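Side-chain contacts in uncharacterized protein (Acinetobacter baumannii, PDB 4L3U), which is of unknown function but folds into a compact, single-chain, all-helical bundle of the DUF4844 family: residues E24-Q29 / F105-D110; A56-A61 / L78-N83; N83-I88 / E118-K123. One frame throughout, in Å; residues are numbered along the deposited sequence. Where two conformers were deposited one is given.

Contact 1 (E24-Q29 / F105-D110); sequences EKFKAQ and FESFLD
The rings of Phe26 and Phe108 form an edge-to-face (T-shaped) pair. Phe26 supplies the edge and Phe108 the face. The pair joins helix 14-27 to helix 95-112 in an all-helical bundle, and these helices are far apart in the chain. The ring centroids lie 5.1 Å apart and the planes meet at 64°. The CD2-CE2 side of Phe26 does the touching: Phe26 CD2 is 3.7 Å from Phe108 CE1. Phe26 CE2 stands above the Phe108 face, offset toward the rim rather than over the centre. Phe108 CE2 in turn sits over the centre of the Phe105 ring, 4.1 Å above its plane. Phe62 of helix 45-68 also meets the Phe108 ring, and His31 meets the Phe26 ring. The contact is thus part of a larger aromatic cluster.

Ser107 is the second partner of Phe26. Its CB approaches the Phe26 ring obliquely and is 3.8 Å from Phe26 CE1. This is packing of a methylene group against a ring. The hydroxyl of Ser107 has a different partner, a weak hydrogen bond to Thr103 O one turn back in the same helix.

Phe26 CB points toward helix 95-112. With CG anti to the backbone N (chi1 -167°), the ring lies beside Ser107 and Phe108. The backbones stay well separated, with the CA atoms of Phe26 and Phe108 9.0 Å apart.

Lys27 closes a salt bridge back along its own helix and adds a weak bond to Gln60 of helix 45-68. In the salt bridge Lys27 NZ is 2.9 Å from Glu24 OE1, which it meets on the syn side of the carboxylate.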
loop_
_atom_site.group_PDB
_atom_site.type_symbol
_atom_site.label_atom_id
_atom_site.label_comp_id
_atom_site.label_asym_id
_atom_site.label_seq_id
_atom_site.Cartn_x
_atom_site.Cartn_y
_atom_site.Cartn_z
ATOM N N GLU A 24 10.667 -2.251 -7.336
ATOM C CA GLU A 24 11.729 -1.262 -7.245
ATOM C C GLU A 24 11.285 0.053 -7.871
ATOM O O GLU A 24 11.516 1.128 -7.317
ATOM C CB GLU A 24 12.987 -1.778 -7.941
ATOM C CG GLU A 24 13.636 -2.967 -7.244
ATOM C CD GLU A 24 14.406 -2.583 -5.993
ATOM O OE1 GLU A 24 14.380 -1.394 -5.609
ATOM O OE2 GLU A 24 15.042 -3.475 -5.389
ATOM N N LYS A 25 10.649 -0.041 -9.033
ATOM C CA LYS A 25 10.159 1.135 -9.730
ATOM C C LYS A 25 9.047 1.766 -8.908
ATOM O O LYS A 25 9.049 2.969 -8.663
ATOM C CB LYS A 25 9.651 0.754 -11.120
ATOM C CG LYS A 25 9.127 1.923 -11.935
ATOM N N PHE A 26 8.112 0.934 -8.465
ATOM C CA PHE A 26 6.982 1.383 -7.665
ATOM C C PHE A 26 7.443 2.100 -6.405
ATOM O O PHE A 26 6.875 3.110 -6.007
ATOM C CB PHE A 26 6.110 0.188 -7.287
ATOM C CG PHE A 26 4.772 0.569 -6.727
ATOM C CD1 PHE A 26 3.777 1.050 -7.558
ATOM C CD2 PHE A 26 4.505 0.445 -5.376
ATOM C CE1 PHE A 26 2.539 1.402 -7.053
ATOM C CE2 PHE A 26 3.269 0.797 -4.867
ATOM C CZ PHE A 26 2.286 1.274 -5.707
ATOM N N LYS A 27 8.485 1.571 -5.784
ATOM C CA LYS A 27 9.019 2.127 -4.554
ATOM C C LYS A 27 9.476 3.582 -4.718
ATOM O O LYS A 27 9.369 4.381 -3.786
ATOM C CB LYS A 27 10.188 1.255 -4.103
ATOM C CG LYS A 27 10.876 1.707 -2.842
ATOM C CD LYS A 27 12.110 0.860 -2.560
ATOM C CE LYS A 27 13.212 1.094 -3.590
ATOM N NZ LYS A 27 14.458 0.347 -3.262
ATOM N N ALA A 28 9.972 3.920 -5.907
ATOM C CA ALA A 28 10.580 5.229 -6.155
ATOM C C ALA A 28 9.586 6.292 -6.612
ATOM O O ALA A 28 9.948 7.456 -6.780
ATOM C CB ALA A 28 11.687 5.096 -7.186
ATOM N N GLN A 29 8.337 5.895 -6.813
ATOM C CA GLN A 29 7.330 6.811 -7.318
ATOM C C GLN A 29 6.689 7.606 -6.192
ATOM O O GLN A 29 6.682 7.179 -5.036
ATOM C CB GLN A 29 6.260 6.033 -8.078
ATOM C CG GLN A 29 6.784 5.324 -9.311
ATOM C CD GLN A 29 5.828 4.267 -9.815
ATOM O OE1 GLN A 29 4.709 4.143 -9.319
ATOM N NE2 GLN A 29 6.267 3.490 -10.798
ATOM N N PHE A 105 -2.108 0.669 -2.398
ATOM C CA PHE A 105 -1.867 -0.690 -1.922
ATOM C C PHE A 105 -2.552 -1.732 -2.799
ATOM O O PHE A 105 -2.158 -2.897 -2.806
ATOM C CB PHE A 105 -2.326 -0.842 -0.472
ATOM C CG PHE A 105 -1.237 -0.603 0.535
ATOM C CD1 PHE A 105 -0.819 0.683 0.831
ATOM C CD2 PHE A 105 -0.623 -1.664 1.183
ATOM C CE1 PHE A 105 0.188 0.906 1.754
ATOM C CE2 PHE A 105 0.384 -1.445 2.109
ATOM C CZ PHE A 105 0.790 -0.160 2.393
ATOM N N GLU A 106 -3.582 -1.316 -3.530
ATOM C CA GLU A 106 -4.261 -2.216 -4.450
ATOM C C GLU A 106 -3.311 -2.574 -5.578
ATOM O O GLU A 106 -3.380 -3.667 -6.135
ATOM C CB GLU A 106 -5.530 -1.571 -5.008
ATOM C CG GLU A 106 -6.740 -1.686 -4.094
ATOM C CD GLU A 106 -7.962 -0.955 -4.632
ATOM O OE1 GLU A 106 -7.816 -0.138 -5.567
ATOM O OE2 GLU A 106 -9.076 -1.201 -4.120
ATOM N N SER A 107 -2.414 -1.649 -5.904
ATOM C CA SER A 107 -1.432 -1.879 -6.954
ATOM C C SER A 107 -0.500 -3.019 -6.565
ATOM O O SER A 107 -0.079 -3.796 -7.419
ATOM C CB SER A 107 -0.631 -0.607 -7.231
ATOM O OG SER A 107 -1.480 0.447 -7.656
ATOM N N PHE A 108 -0.188 -3.121 -5.274
ATOM C CA PHE A 108 0.613 -4.233 -4.766
ATOM C C PHE A 108 -0.068 -5.553 -5.084
ATOM O O PHE A 108 0.584 -6.497 -5.515
ATOM C CB PHE A 108 0.809 -4.141 -3.247
ATOM C CG PHE A 108 1.917 -3.212 -2.817
ATOM C CD1 PHE A 108 3.167 -3.265 -3.411
ATOM C CD2 PHE A 108 1.707 -2.297 -1.798
ATOM C CE1 PHE A 108 4.183 -2.413 -3.006
ATOM C CE2 PHE A 108 2.715 -1.445 -1.390
ATOM C CZ PHE A 108 3.954 -1.503 -1.996
ATOM N N LEU A 109 -1.377 -5.615 -4.863
ATOM C CA LEU A 109 -2.133 -6.830 -5.128
ATOM C C LEU A 109 -1.916 -7.275 -6.566
ATOM O O LEU A 109 -1.662 -8.451 -6.832
ATOM C CB LEU A 109 -3.624 -6.609 -4.871
ATOM C CG LEU A 109 -4.051 -6.301 -3.435
ATOM C CD1 LEU A 109 -5.552 -6.125 -3.372
ATOM C CD2 LEU A 109 -3.619 -7.395 -2.485
ATOM N N ASP A 110 -1.995 -6.320 -7.485
ATOM C CA ASP A 110 -1.811 -6.605 -8.899
ATOM C C ASP A 110 -0.388 -7.081 -9.168
ATOM O O ASP A 110 -0.180 -8.046 -9.900
ATOM C CB ASP A 110 -2.123 -5.363 -9.737
ATOM C CG ASP A 110 -3.596 -5.001 -9.713
ATOM O OD1 ASP A 110 -4.436 -5.921 -9.795
ATOM O OD2 ASP A 110 -3.912 -3.799 -9.610
#

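Contact 2 (A56-A61 / L78-N83); sequences ADTAQA and LQVLAN
Val80 packs between Ala61 and Thr58, where two consecutive helices of the bundle, 45-68 and 74-86, come close together. The nearest apolar pair is Ala61 CB with Val80 CG1, 3.7 Å apart. The same CG1 methyl lies 4.2 Å from Thr58 O, so it also touches the backbone of the facing helix. Thr58 returns the contact with its methyl: Thr58 CG2 is 4.0 Å from Val80 O. The two methyls themselves, Thr58 CG2 and Val80 CG1, are looser at 4.5 Å. All of this is van der Waals packing.

The short side chains of Ala61, Thr58 and Val80 are consistent with the close approach of the backbones; the CA atoms of Ala61 and Val80 are 6.8 Å apart. With CG1 anti to the backbone N (chi1 173°), this is the Val80 methyl that meets Ala61.

Further side chains surround these groups: Phe62 and Leu65 of helix 45-68 touch Val80, and Phe105 and Phe108 of helix 95-112 touch Thr58. Leu81 points away from segment 56-61 and packs on Phe105 and Leu109, which ties the pair of helices to a third.

Regular helical bonds hold both backbones. Ala61 N bonds to Asp57 O at 3.0 Å, and Ala82 N bonds to Leu78 O at 2.8 Å. The hydroxyl of Thr58 is turned beside its own backbone N, with OG1 anti to the carbonyl carbon. There Thr58 OG1 makes a weak hydrogen bond to Lys54 O, one turn earlier.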
loop_
_atom_site.group_PDB
_atom_site.type_symbol
_atom_site.label_atom_id
_atom_site.label_comp_id
_atom_site.label_asym_id
_atom_site.label_seq_id
_atom_site.Cartn_x
_atom_site.Cartn_y
_atom_site.Cartn_z
ATOM N N ALA A 56 7.167 2.840 0.434
ATOM C CA ALA A 56 8.468 2.328 0.050
ATOM C C ALA A 56 8.874 1.195 0.982
ATOM O O ALA A 56 9.473 0.217 0.546
ATOM C CB ALA A 56 9.500 3.441 0.077
ATOM N N ASP A 57 8.536 1.324 2.262
ATOM C CA ASP A 57 8.882 0.304 3.249
ATOM C C ASP A 57 8.202 -1.026 2.931
ATOM O O ASP A 57 8.823 -2.082 3.019
ATOM C CB ASP A 57 8.503 0.749 4.668
ATOM C CG ASP A 57 9.283 1.967 5.137
ATOM O OD1 ASP A 57 10.393 2.208 4.625
ATOM O OD2 ASP A 57 8.785 2.684 6.030
ATOM N N THR A 58 6.926 -0.974 2.564
ATOM C CA THR A 58 6.180 -2.177 2.223
ATOM C C THR A 58 6.695 -2.790 0.927
ATOM O O THR A 58 6.789 -4.007 0.803
ATOM C CB THR A 58 4.685 -1.876 2.079
ATOM O OG1 THR A 58 4.201 -1.286 3.290
ATOM C CG2 THR A 58 3.905 -3.152 1.793
ATOM N N ALA A 59 7.018 -1.939 -0.039
ATOM C CA ALA A 59 7.618 -2.387 -1.286
ATOM C C ALA A 59 8.925 -3.129 -1.011
ATOM O O ALA A 59 9.194 -4.170 -1.605
ATOM C CB ALA A 59 7.871 -1.201 -2.201
ATOM N N GLN A 60 9.730 -2.593 -0.098
ATOM C CA GLN A 60 11.023 -3.187 0.211
ATOM C C GLN A 60 10.862 -4.498 0.970
ATOM O O GLN A 60 11.710 -5.384 0.881
ATOM C CB GLN A 60 11.879 -2.216 1.021
ATOM C CG GLN A 60 13.301 -2.691 1.212
ATOM C CD GLN A 60 13.999 -2.967 -0.108
ATOM O OE1 GLN A 60 13.932 -2.161 -1.039
ATOM N NE2 GLN A 60 14.660 -4.117 -0.199
ATOM N N ALA A 61 9.773 -4.612 1.723
ATOM C CA ALA A 61 9.456 -5.845 2.434
ATOM C C ALA A 61 9.141 -6.974 1.451
ATOM O O ALA A 61 9.612 -8.103 1.616
ATOM C CB ALA A 61 8.285 -5.618 3.386
ATOM N N LEU A 78 0.135 -11.822 1.754
ATOM C CA LEU A 78 -0.937 -11.113 2.443
ATOM C C LEU A 78 -0.470 -10.531 3.768
ATOM O O LEU A 78 -0.887 -9.445 4.152
ATOM C CB LEU A 78 -2.128 -12.042 2.684
ATOM C CG LEU A 78 -3.349 -11.411 3.368
ATOM C CD1 LEU A 78 -3.941 -10.294 2.521
ATOM C CD2 LEU A 78 -4.398 -12.470 3.671
ATOM N N GLN A 79 0.391 -11.251 4.473
ATOM C CA GLN A 79 0.897 -10.754 5.743
ATOM C C GLN A 79 1.770 -9.519 5.552
ATOM O O GLN A 79 1.705 -8.584 6.343
ATOM C CB GLN A 79 1.684 -11.834 6.479
ATOM C CG GLN A 79 2.307 -11.336 7.766
ATOM C CD GLN A 79 2.826 -12.456 8.638
ATOM O OE1 GLN A 79 2.260 -13.550 8.669
ATOM N NE2 GLN A 79 3.908 -12.192 9.355
ATOM N N VAL A 80 2.591 -9.523 4.507
ATOM C CA VAL A 80 3.429 -8.371 4.195
ATOM C C VAL A 80 2.546 -7.168 3.881
ATOM O O VAL A 80 2.839 -6.043 4.283
ATOM C CB VAL A 80 4.361 -8.661 3.001
ATOM C CG1 VAL A 80 5.109 -7.400 2.569
ATOM C CG2 VAL A 80 5.342 -9.766 3.355
ATOM N N LEU A 81 1.462 -7.417 3.156
ATOM C CA LEU A 81 0.500 -6.372 2.838
ATOM C C LEU A 81 -0.141 -5.830 4.119
ATOM O O LEU A 81 -0.162 -4.620 4.347
ATOM C CB LEU A 81 -0.578 -6.920 1.905
ATOM C CG LEU A 81 -1.552 -5.903 1.307
ATOM C CD1 LEU A 81 -0.932 -5.213 0.107
ATOM C CD2 LEU A 81 -2.860 -6.575 0.926
ATOM N N ALA A 82 -0.642 -6.741 4.955
ATOM C CA ALA A 82 -1.350 -6.385 6.187
ATOM C C ALA A 82 -0.455 -5.638 7.171
ATOM O O ALA A 82 -0.883 -4.686 7.819
ATOM C CB ALA A 82 -1.921 -7.643 6.845
ATOM N N ASN A 83 0.788 -6.083 7.289
ATOM C CA ASN A 83 1.740 -5.427 8.168
ATOM C C ASN A 83 2.162 -4.075 7.629
ATOM O O ASN A 83 2.413 -3.158 8.392
ATOM C CB ASN A 83 2.966 -6.309 8.376
ATOM C CG ASN A 83 2.664 -7.536 9.215
ATOM O OD1 ASN A 83 1.732 -7.541 10.021
ATOM N ND2 ASN A 83 3.452 -8.587 9.027
#

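Contact 3 (N83-I88 / E118-K123); sequences NGISQI and EGILNK
Ile85 meets Ile120 and Leu121 through methyl groups alone. The contact packs the C-terminal part of helix 74-86 against the first turn of helix 120-134 in the all-helical bundle. It is small and mostly buried.

The two branches of Ile85 divide the work. Its CG1 is anti to the backbone N (chi1 -168°), which places CG2 in the crowded position between N and the carbonyl carbon. From there Ile85 CG2 meets Ile120 CG2 at 4.1 Å. The longer branch bends at chi2 (73°) and brings Ile85 CD1 to 4.4 Å from Leu121 CD2, a loose contact.

Ile120 is arranged differently. Its CG2 is the branch anti to the backbone N, and it faces Ile85. Its CG1 is anti to the carbonyl carbon and continues extended, and Ile120 also packs on Leu78 and Ala82. The two isoleucine side chains lie alongside each other and run in opposite senses. Leu121 is likewise extended. Helix 95-112 also packs on this contact, with Val101 and Phe105 touching Ile85, and Phe105 and Glu106 touching Leu121.

Gly119 holds the N-cap position with positive phi, and Lys123 N bonds to Gly119 O at 3.2 Å. Further along, Ile88 O accepts a hydrogen bond from Trp124 NE1, a second link to helix 120-134. Ser86 turns its hydroxyl back on its own helix. Ser86 OG donates to Asn83 O at 2.9 Å, coming from above the carbonyl plane at a C=O...O angle of 105°.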
loop_
_atom_site.group_PDB
_atom_site.type_symbol
_atom_site.label_atom_id
_atom_site.label_comp_id
_atom_site.label_asym_id
_atom_site.label_seq_id
_atom_site.Cartn_x
_atom_site.Cartn_y
_atom_site.Cartn_z
ATOM N N ASN A 83 0.788 -6.083 7.289
ATOM C CA ASN A 83 1.740 -5.427 8.168
ATOM C C ASN A 83 2.162 -4.075 7.629
ATOM O O ASN A 83 2.413 -3.158 8.392
ATOM C CB ASN A 83 2.966 -6.309 8.376
ATOM C CG ASN A 83 2.664 -7.536 9.215
ATOM O OD1 ASN A 83 1.732 -7.541 10.021
ATOM N ND2 ASN A 83 3.452 -8.587 9.027
ATOM N N GLY A 84 2.240 -3.954 6.311
ATOM C CA GLY A 84 2.636 -2.705 5.691
ATOM C C GLY A 84 1.610 -1.614 5.931
ATOM O O GLY A 84 1.964 -0.474 6.232
ATOM N N ILE A 85 0.334 -1.970 5.810
ATOM C CA ILE A 85 -0.752 -1.003 5.957
ATOM C C ILE A 85 -1.009 -0.649 7.420
ATOM O O ILE A 85 -1.391 0.478 7.731
ATOM C CB ILE A 85 -2.067 -1.517 5.298
ATOM C CG1 ILE A 85 -3.108 -0.397 5.187
ATOM C CG2 ILE A 85 -2.645 -2.694 6.065
ATOM C CD1 ILE A 85 -2.798 0.629 4.118
ATOM N N SER A 86 -0.798 -1.603 8.320
ATOM C CA SER A 86 -1.030 -1.356 9.737
ATOM C C SER A 86 -0.060 -0.311 10.300
ATOM O O SER A 86 -0.290 0.222 11.380
ATOM C CB SER A 86 -0.933 -2.657 10.533
ATOM O OG SER A 86 0.345 -3.241 10.393
ATOM N N GLN A 87 1.010 -0.015 9.562
ATOM C CA GLN A 87 2.011 0.967 9.993
ATOM C C GLN A 87 1.518 2.399 9.854
ATOM O O GLN A 87 2.160 3.338 10.328
ATOM C CB GLN A 87 3.297 0.823 9.180
ATOM C CG GLN A 87 3.968 -0.515 9.323
ATOM C CD GLN A 87 4.289 -0.848 10.760
ATOM O OE1 GLN A 87 4.875 -0.042 11.476
ATOM N NE2 GLN A 87 3.882 -2.032 11.197
ATOM N N ILE A 88 0.382 2.557 9.186
ATOM C CA ILE A 88 -0.188 3.869 8.907
ATOM C C ILE A 88 -1.476 4.063 9.705
ATOM O O ILE A 88 -2.458 3.354 9.494
ATOM C CB ILE A 88 -0.498 4.024 7.405
ATOM C CG1 ILE A 88 0.735 3.679 6.563
ATOM C CG2 ILE A 88 -0.973 5.438 7.102
ATOM C CD1 ILE A 88 0.473 3.636 5.070
ATOM N N GLU A 118 -8.512 -9.719 1.681
ATOM C CA GLU A 118 -9.326 -10.359 2.713
ATOM C C GLU A 118 -10.058 -9.337 3.562
ATOM O O GLU A 118 -10.219 -9.516 4.768
ATOM C CB GLU A 118 -8.458 -11.237 3.607
ATOM C CG GLU A 118 -7.743 -12.344 2.870
ATOM C CD GLU A 118 -8.693 -13.390 2.328
ATOM O OE1 GLU A 118 -9.889 -13.356 2.686
ATOM O OE2 GLU A 118 -8.240 -14.248 1.547
ATOM N N GLY A 119 -10.485 -8.258 2.921
ATOM C CA GLY A 119 -11.253 -7.219 3.581
ATOM C C GLY A 119 -10.426 -6.306 4.474
ATOM O O GLY A 119 -10.974 -5.470 5.193
ATOM N N ILE A 120 -9.105 -6.454 4.423
ATOM C CA ILE A 120 -8.217 -5.678 5.284
ATOM C C ILE A 120 -8.181 -4.203 4.877
ATOM O O ILE A 120 -8.177 -3.317 5.730
ATOM C CB ILE A 120 -6.780 -6.267 5.284
ATOM C CG1 ILE A 120 -6.774 -7.643 5.957
ATOM C CG2 ILE A 120 -5.795 -5.334 6.005
ATOM C CD1 ILE A 120 -5.465 -8.398 5.811
ATOM N N LEU A 121 -8.151 -3.941 3.576
ATOM C CA LEU A 121 -8.071 -2.571 3.084
ATOM C C LEU A 121 -9.338 -1.760 3.356
ATOM O O LEU A 121 -9.253 -0.588 3.700
ATOM C CB LEU A 121 -7.751 -2.557 1.590
ATOM C CG LEU A 121 -6.350 -3.036 1.201
ATOM C CD1 LEU A 121 -6.215 -3.122 -0.312
ATOM C CD2 LEU A 121 -5.286 -2.118 1.776
ATOM N N ASN A 122 -10.509 -2.367 3.199
ATOM C CA ASN A 122 -11.749 -1.669 3.516
ATOM C C ASN A 122 -11.877 -1.391 5.009
ATOM O O ASN A 122 -12.355 -0.329 5.412
ATOM C CB ASN A 122 -12.964 -2.463 3.037
ATOM C CG ASN A 122 -13.260 -2.254 1.562
ATOM O OD1 ASN A 122 -12.928 -1.219 0.983
ATOM N ND2 ASN A 122 -13.895 -3.243 0.947
ATOM N N LYS A 123 -11.452 -2.350 5.828
ATOM C CA LYS A 123 -11.537 -2.212 7.279
ATOM C C LYS A 123 -10.654 -1.062 7.737
ATOM O O LYS A 123 -10.973 -0.354 8.689
ATOM C CB LYS A 123 -11.115 -3.514 7.968
ATOM C CG LYS A 123 -11.171 -3.451 9.484
ATOM C CD LYS A 123 -11.031 -4.825 10.109
ATOM C CE LYS A 123 -11.079 -4.747 11.624
ATOM N NZ LYS A 123 -11.053 -6.094 12.256
#

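Between them the three contacts involve all five helices. Contacts 2 and 3 both use helix 74-86 and share Asn83; their centres are about 10 Å apart. The centres of contacts 1 and 2 are also about 10 Å apart, those of contacts 1 and 3 about 15 Å. Along the chain, contact 2 is nested inside the loop closed by contact 1, while the segments of contacts 1 and 3 alternate. Helix 95-112 brings contact 1 against both others: Phe108 CZ lies 3.7 Å from Ala59 N, and Phe105 CB 3.9 Å from Leu121 CD2. Contacts 2 and 3 also touch directly, Ala82 CB lying 3.8 Å from Ile120 CD1. The function is unknown.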